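Side-chain contacts in putative type VI secretion protein (Escherichia coli, PDB 6SKI), which probably acts as a phospholipase toxin effector of the type VI secretion system, a lipid hydrolase that is carried by the VgrG spike: residues 191-196 / 201-206; 267-272 / 293-298. All blocks are in the same frame, centred on the assembly; numbering follows the deposited sequence.

Interaction 1 is wholly buried and joins two core elements of the hydrolase fold, the central strand 184-195 and the following helix 198-211, through aromatic and aliphatic packing. Interaction 2 lies about 11 Å away, centre to centre, in partly buried ground: a loop, 267-272, meets Asn295 and Ile297 of the segment 293-298. Neither has hydrogen bonds between its segments; interaction 2 is smaller and also sets an amide against a methyl group. Helix 198-211 connects them: its inner side carries Ala203 and Phe206 to the strand, whereas Arg204 probably hydrogen-bonds Asn295 O and lies unusually close to Leu269 O, a bond whose geometry is doubtful.

Interaction 1. Residues 191-196 / 201-206; sequences FDVFGF and AAARHF
The Phe206 ring stands edge-on to one face of the Phe191 ring in a T-shaped stack, with planes at 86° and centroids 5.1 Å apart. Phe206 CZ sits over the centre of the Phe191 face, while Phe206 CE2 lies 3.9 Å from Phe191 CG. This is the strand-turn-helix unit of an alpha/beta-hydrolase fold: a Gly-Phe-Ser-Arg-Gly sequence runs from the strand end into the helix, consistent with a nucleophile elbow around Ser197. The helix folds back along the strand, their directions 156° apart. Phe206 reaches the strand with CG anti to its backbone N (chi1 -178°), and Val193 CG2 approaches its ring obliquely, 3.7 Å from Phe206 CD2. Of the two Val193 branches, CG2 lies nearest the ring, while CG1 turns mainly to the Ala203 methyl and still grazes Phe206 CD2. Nearer the turn, Gly195 brings the backbones closest, its CA 5.5 Å from Ala203 CA. Ile168 of helix 156-178 touches both phenylalanines, and side chains of the neighbouring strand 237-243 touch Val193 and Ala203. At the centre of the contact, Val193 CG1 rests 3.6 Å from Ala203 CB.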
loop_
_atom_site.group_PDB
_atom_site.type_symbol
_atom_site.label_atom_id
_atom_site.label_comp_id
_atom_site.label_asym_id
_atom_site.label_seq_id
_atom_site.Cartn_x
_atom_site.Cartn_y
_atom_site.Cartn_z
ATOM N N PHE A 191 17.468 4.358 -0.881
ATOM C CA PHE A 191 16.166 3.748 -0.658
ATOM C C PHE A 191 15.417 3.646 -1.975
ATOM O O PHE A 191 15.383 4.607 -2.748
ATOM C CB PHE A 191 15.334 4.552 0.344
ATOM C CG PHE A 191 15.842 4.484 1.752
ATOM C CD1 PHE A 191 15.735 3.318 2.482
ATOM C CD2 PHE A 191 16.406 5.592 2.351
ATOM C CE1 PHE A 191 16.193 3.255 3.774
ATOM C CE2 PHE A 191 16.866 5.531 3.644
ATOM C CZ PHE A 191 16.758 4.360 4.356
ATOM N N ASP A 192 14.825 2.484 -2.231
ATOM C CA ASP A 192 13.846 2.300 -3.299
ATOM C C ASP A 192 12.513 2.028 -2.621
ATOM O O ASP A 192 12.271 0.922 -2.132
ATOM C CB ASP A 192 14.228 1.163 -4.236
ATOM C CG ASP A 192 15.467 1.459 -5.030
ATOM O OD1 ASP A 192 15.570 2.579 -5.565
ATOM O OD2 ASP A 192 16.328 0.565 -5.139
ATOM N N VAL A 193 11.650 3.032 -2.593
ATOM C CA VAL A 193 10.396 2.956 -1.862
ATOM C C VAL A 193 9.279 2.626 -2.839
ATOM O O VAL A 193 9.105 3.311 -3.854
ATOM C CB VAL A 193 10.112 4.264 -1.111
ATOM C CG1 VAL A 193 9.129 4.020 0.008
ATOM C CG2 VAL A 193 11.402 4.843 -0.567
ATOM N N PHE A 194 8.535 1.565 -2.542
ATOM C CA PHE A 194 7.428 1.105 -3.367
ATOM C C PHE A 194 6.191 0.993 -2.495
ATOM O O PHE A 194 6.273 0.515 -1.361
ATOM C CB PHE A 194 7.739 -0.244 -4.010
ATOM C CG PHE A 194 8.866 -0.201 -4.990
ATOM C CD1 PHE A 194 10.169 -0.378 -4.570
ATOM C CD2 PHE A 194 8.622 -0.004 -6.332
ATOM C CE1 PHE A 194 11.206 -0.345 -5.470
ATOM C CE2 PHE A 194 9.655 0.028 -7.233
ATOM C CZ PHE A 194 10.949 -0.143 -6.802
ATOM N N GLY A 195 5.051 1.438 -3.015
ATOM C CA GLY A 195 3.819 1.365 -2.262
ATOM C C GLY A 195 2.630 1.069 -3.150
ATOM O O GLY A 195 2.619 1.394 -4.337
ATOM N N PHE A 196 1.617 0.442 -2.547
ATOM C CA PHE A 196 0.308 0.328 -3.172
ATOM C C PHE A 196 -0.732 0.962 -2.264
ATOM O O PHE A 196 -1.202 0.349 -1.301
ATOM C CB PHE A 196 -0.079 -1.118 -3.480
ATOM C CG PHE A 196 -1.470 -1.257 -4.027
ATOM C CD1 PHE A 196 -1.977 -0.315 -4.905
ATOM C CD2 PHE A 196 -2.274 -2.313 -3.656
ATOM C CE1 PHE A 196 -3.250 -0.428 -5.400
ATOM C CE2 PHE A 196 -3.548 -2.431 -4.156
ATOM C CZ PHE A 196 -4.034 -1.491 -5.029
ATOM N N ALA A 201 0.712 6.395 0.037
ATOM C CA ALA A 201 0.855 7.548 0.907
ATOM C C ALA A 201 1.974 7.315 1.904
ATOM O O ALA A 201 2.876 8.151 2.037
ATOM C CB ALA A 201 -0.465 7.830 1.622
ATOM N N ALA A 202 1.986 6.139 2.537
ATOM C CA ALA A 202 3.086 5.796 3.426
ATOM C C ALA A 202 4.415 5.922 2.706
ATOM O O ALA A 202 5.336 6.578 3.211
ATOM C CB ALA A 202 2.905 4.383 3.975
ATOM N N ALA A 203 4.507 5.387 1.485
ATOM C CA ALA A 203 5.761 5.505 0.758
ATOM C C ALA A 203 6.126 6.964 0.580
ATOM O O ALA A 203 7.238 7.379 0.926
ATOM C CB ALA A 203 5.671 4.807 -0.596
ATOM N N ARG A 204 5.163 7.774 0.140
ATOM C CA ARG A 204 5.438 9.190 -0.022
ATOM C C ARG A 204 5.847 9.798 1.306
ATOM O O ARG A 204 6.871 10.487 1.388
ATOM C CB ARG A 204 4.213 9.886 -0.608
ATOM C CG ARG A 204 3.909 9.426 -2.019
ATOM C CD ARG A 204 2.500 9.762 -2.439
ATOM N NE ARG A 204 2.303 11.187 -2.652
ATOM C CZ ARG A 204 1.464 11.688 -3.549
ATOM N NH1 ARG A 204 0.755 10.875 -4.312
ATOM N NH2 ARG A 204 1.339 12.997 -3.687
ATOM N N HIS A 205 5.127 9.453 2.377
ATOM C CA HIS A 205 5.508 9.950 3.689
ATOM C C HIS A 205 6.931 9.536 4.018
ATOM O O HIS A 205 7.753 10.376 4.402
ATOM C CB HIS A 205 4.534 9.444 4.751
ATOM C CG HIS A 205 4.683 10.122 6.077
ATOM N ND1 HIS A 205 5.059 9.449 7.217
ATOM C CD2 HIS A 205 4.520 11.415 6.440
ATOM C CE1 HIS A 205 5.116 10.296 8.228
ATOM N NE2 HIS A 205 4.789 11.495 7.784
ATOM N N PHE A 206 7.259 8.263 3.791
ATOM C CA PHE A 206 8.616 7.811 4.062
ATOM C C PHE A 206 9.617 8.634 3.274
ATOM O O PHE A 206 10.607 9.120 3.834
ATOM C CB PHE A 206 8.754 6.327 3.735
ATOM C CG PHE A 206 10.115 5.772 4.022
ATOM C CD1 PHE A 206 10.429 5.284 5.274
ATOM C CD2 PHE A 206 11.082 5.740 3.037
ATOM C CE1 PHE A 206 11.680 4.778 5.534
ATOM C CE2 PHE A 206 12.331 5.236 3.293
ATOM C CZ PHE A 206 12.632 4.755 4.540
#

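Interaction 2. Residues 267-272 / 293-298; sequences VKLELR and SLNSIK
Leu269 begins the contact by laying its CD1 methyl against the side-chain amide of Asn295, 3.8 Å from Asn295 OD1 and 3.9 Å from Asn295 CG. In this alpha/beta-hydrolase fold, 267-272 belongs to the long connection between the parallel strands 237-243 and 278-284, and 293-298 includes the short strand 294-296, which pairs with strand 536-538 near the end of the modelled chain. The segments run side by side in the same sense, Leu269 level with Asn295 and Leu271 with Ile297. Their backbones are too far apart to pair as sheet, with Leu269 CA 8.1 Å from Asn295 CA, and side chains span the gap. The two side chains of the first pair cross at about a right angle. Asn295 ND2 donates to Thr246 O, a bond that would restrain rotation of the amide.

Past Glu270, which turns away from the strand, Leu271 repeats the approach two residues on. Its CD1 lies 3.8 Å from Ile297 CG2, a purely apolar meeting of two branched side chains at an oblique angle. With chi1 at 71°, Ile297 places CG1 between its backbone N and carbonyl carbon, leaving CG2 as the branch that faces Leu271. Val279 of strand 278-284 touches both residues and so extends this apolar patch toward the main sheet. Beside the patch the chain bends in an ST turn, and Glu303 supports it, its carboxylate hydrogen-bonding both Ile297 N and Ser296 OG. Within the turn, Lys298 N donates to Ser296 OG over 2.9 Å, nearly straight at 162°.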
loop_
_atom_site.group_PDB
_atom_site.type_symbol
_atom_site.label_atom_id
_atom_site.label_comp_id
_atom_site.label_asym_id
_atom_site.label_seq_id
_atom_site.Cartn_x
_atom_site.Cartn_y
_atom_site.Cartn_z
ATOM N N VAL A 267 0.572 13.365 7.649
ATOM C CA VAL A 267 1.096 12.645 6.497
ATOM C C VAL A 267 1.583 13.655 5.465
ATOM O O VAL A 267 0.888 14.624 5.140
ATOM C CB VAL A 267 0.057 11.673 5.912
ATOM C CG1 VAL A 267 -0.573 10.858 7.023
ATOM C CG2 VAL A 267 -1.023 12.396 5.127
ATOM N N LYS A 268 2.809 13.467 5.005
ATOM C CA LYS A 268 3.430 14.335 4.019
ATOM C C LYS A 268 3.383 13.615 2.680
ATOM O O LYS A 268 4.046 12.591 2.496
ATOM C CB LYS A 268 4.857 14.674 4.439
ATOM C CG LYS A 268 4.935 15.817 5.440
ATOM C CD LYS A 268 5.855 15.509 6.617
ATOM C CE LYS A 268 6.851 14.408 6.304
ATOM N NZ LYS A 268 7.770 14.155 7.446
ATOM N N LEU A 269 2.589 14.140 1.751
ATOM C CA LEU A 269 2.356 13.476 0.478
ATOM C C LEU A 269 2.837 14.299 -0.704
ATOM O O LEU A 269 2.675 13.867 -1.850
ATOM C CB LEU A 269 0.866 13.165 0.310
ATOM C CG LEU A 269 0.302 12.046 1.178
ATOM C CD1 LEU A 269 -0.923 11.454 0.527
ATOM C CD2 LEU A 269 1.349 10.992 1.435
ATOM N N GLU A 270 3.429 15.462 -0.463
ATOM C CA GLU A 270 3.891 16.331 -1.532
ATOM C C GLU A 270 5.328 15.962 -1.856
ATOM O O GLU A 270 6.158 15.831 -0.952
ATOM C CB GLU A 270 3.786 17.803 -1.131
ATOM C CG GLU A 270 3.744 18.771 -2.307
ATOM C CD GLU A 270 4.971 19.654 -2.394
ATOM O OE1 GLU A 270 5.439 20.133 -1.339
ATOM O OE2 GLU A 270 5.460 19.878 -3.520
ATOM N N LEU A 271 5.616 15.788 -3.140
ATOM C CA LEU A 271 6.905 15.276 -3.592
ATOM C C LEU A 271 7.637 16.406 -4.304
ATOM O O LEU A 271 7.372 16.689 -5.475
ATOM C CB LEU A 271 6.717 14.068 -4.502
ATOM C CG LEU A 271 5.897 12.921 -3.912
ATOM C CD1 LEU A 271 5.680 11.835 -4.943
ATOM C CD2 LEU A 271 6.568 12.365 -2.674
ATOM N N ARG A 272 8.559 17.042 -3.596
ATOM C CA ARG A 272 9.317 18.151 -4.145
ATOM C C ARG A 272 10.459 17.613 -4.998
ATOM O O ARG A 272 10.850 16.453 -4.869
ATOM C CB ARG A 272 9.797 19.038 -3.000
ATOM C CG ARG A 272 8.650 19.745 -2.293
ATOM C CD ARG A 272 9.091 20.482 -1.042
ATOM N NE ARG A 272 9.718 19.602 -0.062
ATOM C CZ ARG A 272 10.776 19.938 0.667
ATOM N NH1 ARG A 272 11.325 21.136 0.526
ATOM N NH2 ARG A 272 11.285 19.077 1.539
ATOM N N SER A 293 -10.068 7.847 -3.410
ATOM C CA SER A 293 -9.755 9.051 -4.158
ATOM C C SER A 293 -8.250 9.136 -4.356
ATOM O O SER A 293 -7.473 8.787 -3.464
ATOM C CB SER A 293 -10.278 10.294 -3.438
ATOM O OG SER A 293 -9.690 10.430 -2.160
ATOM N N LEU A 294 -7.844 9.599 -5.529
ATOM C CA LEU A 294 -6.447 9.588 -5.923
ATOM C C LEU A 294 -5.716 10.792 -5.355
ATOM O O LEU A 294 -6.275 11.885 -5.269
ATOM C CB LEU A 294 -6.330 9.588 -7.445
ATOM C CG LEU A 294 -4.920 9.558 -8.024
ATOM C CD1 LEU A 294 -4.221 8.266 -7.678
ATOM C CD2 LEU A 294 -4.970 9.770 -9.519
ATOM N N ASN A 295 -4.477 10.575 -4.931
ATOM C CA ASN A 295 -3.515 11.650 -4.721
ATOM C C ASN A 295 -2.533 11.595 -5.883
ATOM O O ASN A 295 -1.706 10.682 -5.962
ATOM C CB ASN A 295 -2.802 11.517 -3.379
ATOM C CG ASN A 295 -3.752 11.569 -2.208
ATOM O OD1 ASN A 295 -3.854 12.586 -1.525
ATOM N ND2 ASN A 295 -4.453 10.473 -1.964
ATOM N N SER A 296 -2.631 12.560 -6.783
ATOM C CA SER A 296 -1.912 12.506 -8.043
ATOM C C SER A 296 -0.630 13.322 -7.980
ATOM O O SER A 296 -0.552 14.351 -7.306
ATOM C CB SER A 296 -2.788 13.010 -9.188
ATOM O OG SER A 296 -2.009 13.335 -10.322
ATOM N N ILE A 297 0.380 12.840 -8.694
ATOM C CA ILE A 297 1.646 13.531 -8.853
ATOM C C ILE A 297 1.810 14.044 -10.282
ATOM O O ILE A 297 2.919 14.334 -10.718
ATOM C CB ILE A 297 2.822 12.633 -8.433
ATOM C CG1 ILE A 297 3.022 11.504 -9.443
ATOM C CG2 ILE A 297 2.585 12.067 -7.051
ATOM C CD1 ILE A 297 4.268 10.698 -9.218
ATOM N N LYS A 298 0.705 14.175 -11.011
ATOM C CA LYS A 298 0.747 14.613 -12.397
ATOM C C LYS A 298 1.131 16.082 -12.468
ATOM O O LYS A 298 0.610 16.907 -11.711
ATOM C CB LYS A 298 -0.604 14.390 -13.071
ATOM C CG LYS A 298 -0.565 14.530 -14.576
ATOM C CD LYS A 298 -1.098 13.289 -15.256
ATOM C CE LYS A 298 -0.561 13.169 -16.668
ATOM N NZ LYS A 298 0.917 13.023 -16.683
#